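PDB 1W8S: fructose-bisphosphate aldolase class I from Thermoproteus tenax, which is a class I aldolase of the DeoC/LacD family, built on a TIM-barrel fold and assembled here from five copies of the chain. Local coordinates for residues 5-10 with 136-141; 91-96 with 124-129. The protein carries 2 engineered substitutions. One frame throughout, in Å; residues are numbered along the deposited sequence.

Interaction 1: 5-10 with 136-141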
# COMPACT_ATOMS: atom_id res chain seq x y z
N THR E 5 0.59 -31.19 8.31
CA THR E 5 1.80 -31.66 8.94
C THR E 5 1.97 -33.15 8.63
O THR E 5 3.02 -33.59 8.19
CB THR E 5 1.72 -31.44 10.44
OG1 THR E 5 1.73 -30.05 10.72
CG2 THR E 5 2.95 -32.03 11.15
N GLU E 6 0.89 -33.92 8.77
CA GLU E 6 0.96 -35.35 8.45
C GLU E 6 1.31 -35.58 6.98
O GLU E 6 2.06 -36.48 6.69
CB GLU E 6 -0.34 -36.08 8.84
CG GLU E 6 -0.58 -36.11 10.35
CD GLU E 6 -1.89 -36.78 10.74
OE1 GLU E 6 -2.82 -36.88 9.89
OE2 GLU E 6 -1.99 -37.23 11.91
N LYS E 7 0.80 -34.75 6.07
CA LYS E 7 1.15 -34.86 4.66
C LYS E 7 2.63 -34.52 4.43
O LYS E 7 3.31 -35.21 3.65
CB LYS E 7 0.28 -33.91 3.83
CG LYS E 7 0.50 -34.00 2.34
CD LYS E 7 -0.59 -33.26 1.58
CE LYS E 7 -0.69 -33.74 0.16
NZ LYS E 7 -1.20 -32.67 -0.76
N PHE E 8 3.10 -33.46 5.09
CA PHE E 8 4.50 -33.09 5.06
C PHE E 8 5.41 -34.25 5.49
O PHE E 8 6.36 -34.59 4.80
CB PHE E 8 4.77 -31.88 5.93
CG PHE E 8 6.17 -31.39 5.81
CD1 PHE E 8 6.56 -30.58 4.75
CD2 PHE E 8 7.14 -31.83 6.72
CE1 PHE E 8 7.89 -30.18 4.61
CE2 PHE E 8 8.47 -31.44 6.58
CZ PHE E 8 8.84 -30.62 5.54
N LEU E 9 5.10 -34.86 6.63
CA LEU E 9 5.91 -35.97 7.15
C LEU E 9 5.89 -37.17 6.23
O LEU E 9 6.89 -37.85 6.08
CB LEU E 9 5.40 -36.35 8.53
CG LEU E 9 5.58 -35.22 9.57
CD1 LEU E 9 4.86 -35.54 10.87
CD2 LEU E 9 7.04 -34.99 9.85
N ARG E 10 4.75 -37.43 5.58
CA ARG E 10 4.64 -38.58 4.68
C ARG E 10 5.55 -38.40 3.48
O ARG E 10 6.18 -39.35 3.02
CB ARG E 10 3.21 -38.78 4.17
CG ARG E 10 2.27 -39.42 5.18
CD ARG E 10 0.92 -39.82 4.58
NE ARG E 10 -0.10 -38.78 4.79
CZ ARG E 10 -0.66 -38.06 3.84
NH1 ARG E 10 -1.57 -37.14 4.17
NH2 ARG E 10 -0.33 -38.23 2.56
N LYS E 136 -6.14 -24.26 0.90
CA LYS E 136 -7.05 -24.45 -0.23
C LYS E 136 -6.50 -25.51 -1.22
O LYS E 136 -7.25 -26.33 -1.75
CB LYS E 136 -7.22 -23.10 -0.95
CG LYS E 136 -7.92 -23.16 -2.29
CD LYS E 136 -8.15 -21.69 -2.78
CE LYS E 136 -8.61 -21.63 -4.20
NZ LYS E 136 -8.73 -20.23 -4.72
N PHE E 137 -5.21 -25.42 -1.50
CA PHE E 137 -4.54 -26.30 -2.47
C PHE E 137 -3.95 -27.56 -1.80
O PHE E 137 -3.37 -28.39 -2.49
CB PHE E 137 -3.46 -25.51 -3.21
CG PHE E 137 -4.03 -24.56 -4.25
CD1 PHE E 137 -4.37 -25.03 -5.50
CD2 PHE E 137 -4.26 -23.20 -3.97
CE1 PHE E 137 -4.90 -24.17 -6.45
CE2 PHE E 137 -4.79 -22.34 -4.92
CZ PHE E 137 -5.12 -22.83 -6.16
N ASP E 138 -4.15 -27.70 -0.49
CA ASP E 138 -3.65 -28.85 0.31
C ASP E 138 -2.14 -29.06 0.09
O ASP E 138 -1.70 -30.18 -0.16
CB ASP E 138 -4.46 -30.12 -0.05
CG ASP E 138 -4.51 -31.14 1.08
OD1 ASP E 138 -4.82 -30.78 2.25
OD2 ASP E 138 -4.26 -32.33 0.88
N LEU E 139 -1.38 -27.97 0.14
CA LEU E 139 0.09 -28.00 0.09
C LEU E 139 0.59 -27.57 1.47
O LEU E 139 0.25 -26.47 1.90
CB LEU E 139 0.58 -26.99 -0.95
CG LEU E 139 1.49 -27.50 -2.06
CD1 LEU E 139 0.96 -28.77 -2.67
CD2 LEU E 139 1.72 -26.45 -3.10
N PRO E 140 1.38 -28.40 2.17
CA PRO E 140 1.97 -27.98 3.45
C PRO E 140 2.78 -26.70 3.34
O PRO E 140 3.46 -26.51 2.37
CB PRO E 140 2.88 -29.14 3.82
CG PRO E 140 2.29 -30.31 3.10
CD PRO E 140 1.78 -29.77 1.82
N LEU E 141 2.68 -25.84 4.36
CA LEU E 141 3.44 -24.61 4.47
C LEU E 141 4.59 -24.78 5.43
O LEU E 141 4.38 -25.13 6.59
CB LEU E 141 2.51 -23.51 4.99
CG LEU E 141 3.12 -22.17 5.33
CD1 LEU E 141 3.69 -21.54 4.09
CD2 LEU E 141 2.05 -21.31 6.02

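Interaction 2: 91-96 with 124-129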
# COMPACT_ATOMS: atom_id res chain seq x y z
N VAL E 91 13.06 -7.61 4.63
CA VAL E 91 11.76 -7.91 4.07
C VAL E 91 11.94 -8.81 2.87
O VAL E 91 12.87 -8.64 2.10
CB VAL E 91 11.01 -6.61 3.73
CG1 VAL E 91 11.63 -5.92 2.56
CG2 VAL E 91 9.52 -6.87 3.49
N SER E 92 11.06 -9.78 2.74
CA SER E 92 11.11 -10.75 1.64
C SER E 92 9.66 -10.98 1.18
O SER E 92 8.86 -11.47 1.97
CB SER E 92 11.73 -12.05 2.12
OG SER E 92 11.93 -12.98 1.04
N VAL E 93 9.32 -10.56 -0.05
CA VAL E 93 7.95 -10.69 -0.54
C VAL E 93 7.82 -11.82 -1.56
O VAL E 93 8.78 -12.22 -2.21
CB VAL E 93 7.43 -9.39 -1.17
CG1 VAL E 93 7.45 -8.26 -0.20
CG2 VAL E 93 8.20 -9.04 -2.38
N ALA E 94 6.60 -12.32 -1.70
CA ALA E 94 6.34 -13.42 -2.59
C ALA E 94 6.57 -13.02 -4.02
O ALA E 94 6.16 -11.94 -4.45
CB ALA E 94 4.88 -13.91 -2.43
N ASN E 95 7.28 -13.86 -4.76
CA ASN E 95 7.43 -13.69 -6.20
C ASN E 95 6.65 -14.76 -6.97
O ASN E 95 6.77 -14.86 -8.21
CB ASN E 95 8.91 -13.72 -6.62
CG ASN E 95 9.60 -14.97 -6.23
OD1 ASN E 95 9.31 -16.04 -6.77
ND2 ASN E 95 10.53 -14.87 -5.29
N CYS E 96 5.90 -15.56 -6.24
CA CYS E 96 5.15 -16.72 -6.75
C CYS E 96 3.95 -16.94 -5.86
O CYS E 96 4.05 -16.71 -4.65
CB CYS E 96 6.03 -17.96 -6.71
SG CYS E 96 5.42 -19.41 -7.60
N PHE E 124 3.88 -10.82 7.74
CA PHE E 124 2.74 -11.47 8.39
C PHE E 124 1.46 -11.30 7.55
O PHE E 124 0.69 -12.24 7.35
CB PHE E 124 2.51 -10.90 9.79
CG PHE E 124 3.60 -11.25 10.81
CD1 PHE E 124 4.70 -12.05 10.49
CD2 PHE E 124 3.48 -10.79 12.10
CE1 PHE E 124 5.67 -12.34 11.45
CE2 PHE E 124 4.43 -11.10 13.06
CZ PHE E 124 5.53 -11.87 12.73
N GLU E 125 1.25 -10.11 7.00
CA GLU E 125 0.12 -9.87 6.11
C GLU E 125 0.08 -10.80 4.87
O GLU E 125 -0.96 -11.42 4.54
CB GLU E 125 0.10 -8.39 5.71
CG GLU E 125 -0.93 -8.03 4.69
CD GLU E 125 -0.98 -6.53 4.39
OE1 GLU E 125 -0.33 -5.71 5.11
OE2 GLU E 125 -1.71 -6.19 3.42
N GLU E 126 1.21 -10.90 4.19
CA GLU E 126 1.32 -11.77 3.03
C GLU E 126 1.23 -13.24 3.39
O GLU E 126 0.51 -14.04 2.73
CB GLU E 126 2.61 -11.49 2.29
CG GLU E 126 2.71 -12.24 0.99
CD GLU E 126 3.77 -11.61 0.12
OE1 GLU E 126 4.96 -11.73 0.51
OE2 GLU E 126 3.43 -10.99 -0.92
N LEU E 127 1.90 -13.63 4.47
CA LEU E 127 1.83 -14.99 4.92
C LEU E 127 0.39 -15.43 5.17
O LEU E 127 0.03 -16.57 4.92
CB LEU E 127 2.66 -15.17 6.18
CG LEU E 127 2.78 -16.58 6.74
CD1 LEU E 127 3.25 -17.53 5.64
CD2 LEU E 127 3.71 -16.61 7.91
N ALA E 128 -0.45 -14.53 5.64
CA ALA E 128 -1.85 -14.85 5.88
C ALA E 128 -2.52 -15.31 4.60
O ALA E 128 -3.32 -16.24 4.63
CB ALA E 128 -2.60 -13.67 6.41
N ARG E 129 -2.19 -14.66 3.50
CA ARG E 129 -2.78 -15.03 2.22
C ARG E 129 -2.19 -16.34 1.71
O ARG E 129 -2.90 -17.17 1.11
CB ARG E 129 -2.58 -13.90 1.19
CG ARG E 129 -3.30 -12.58 1.58
CD ARG E 129 -3.35 -11.54 0.43
NE ARG E 129 -2.06 -10.88 0.26
CZ ARG E 129 -1.67 -9.76 0.88
NH1 ARG E 129 -2.47 -9.14 1.75
NH2 ARG E 129 -0.44 -9.26 0.64
O HOH W 1 4.32 -10.39 -3.26

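Interaction 1: 5-10 with 136-141
Lys7 and Phe8, on one turn of helix 4-12, grip the turn that joins helix 120-137 to strand 141-145 of the TIM barrel. Helix 4-12 precedes the first barrel strand and lies across the end where the strands begin; accordingly Leu9 also touches Pro198 and Leu226, and Phe8 touches Leu226, both just ahead of other barrel strands. The turn at 138-140 opens with a Schellman motif: Asp138 leaves the helix with positive phi (52°), and its carbonyl points toward Lys7. The lysine is suited to this long reach. Its chain runs out extended beyond CG, and NZ meets Asp138 O at 2.6 Å, with a C=O...N angle of 170°, so that the ammonium lies almost straight out from the carbonyl. Lys7 NZ also forms a long salt bridge to Asp138 OD2, 3.5 Å away, with a weak hydrogen bond in it. One residue thus offers both a backbone and a side-chain oxygen: the carbonyl takes the short bond, while the charge of the carboxylate probably adds a longer-range attraction. Beside the polar pair the contact turns apolar. Pro140, whose compact ring needs no N-H partner, presses its CG against the helix backbone, 3.8 Å from Phe8 N, and crosses the lysine at about a right angle, Lys7 CG to Pro140 CG 4.2 Å. Phe8 has CG anti to its backbone N (chi1 -174°), which carries the ring away from the helix axis and toward the barrel, where it stacks with Phe12. This places Pro140 at the margin of the ring, near its plane, instead of over a face: Pro140 CB lies 3.9 Å from Phe8 CB and 4.1 Å from Phe8 CD1.

Interaction 2: 91-96 with 124-129
Glu126 reaches from helix 120-137 to the backbone of Ala94, and nearly everything in this contact touches its carboxylate. Ala94 N donates to Glu126 OE1 at 2.8 Å with an N-H...O angle of 149°, arriving from above the carboxylate plane, 40° out of it. The other oxygen, OE2, takes a hydrogen from a water 2.6 Å away, and that water gives its second hydrogen to Ala94 O at 2.7 Å, so one carboxylate serves both polar atoms of a single residue. Alanine suits the place: its small CB sits 3.6 Å from Glu126 CD, while Val93 CA comes within 3.3 Å of Glu126 OE1. With chi1 at -173° the Glu126 chain leaves opposite its own backbone N and stays extended to the carboxylate. In the TIM barrel, strand 93-94 belongs to the connection after barrel strand 75-81, with which it pairs antiparallel, whereas helix 120-137 follows strand 108-113. From that latter strand Tyr111 OH also hydrogen-bonds OE1 and helps position the carboxylate. Farther out the helix enters a subunit interface, where Glu125 packs on Val93 and Ala128 on Ala94 of a neighbouring subunit.

Helix 120-137 serves both contacts: interaction 2 uses its middle and interaction 1 the turn at its C-terminal end, their centres about 19 Å apart. The two meet where Leu141 CD2 packs on Leu127 CD1 at 4.0 Å, joining the strand that follows the helix to the helix's inward side. Both are partly buried, yet differently built. Interaction 1 grades from a polar surface pair to buried apolar packing at the end of the barrel where the strands start; interaction 2 is almost wholly polar, a carboxylate and a water recognising strand backbone, and borders neighbouring subunits. In the first a cation meets a carbonyl and, at longer range, a carboxylate; in the second an anion meets an N-H.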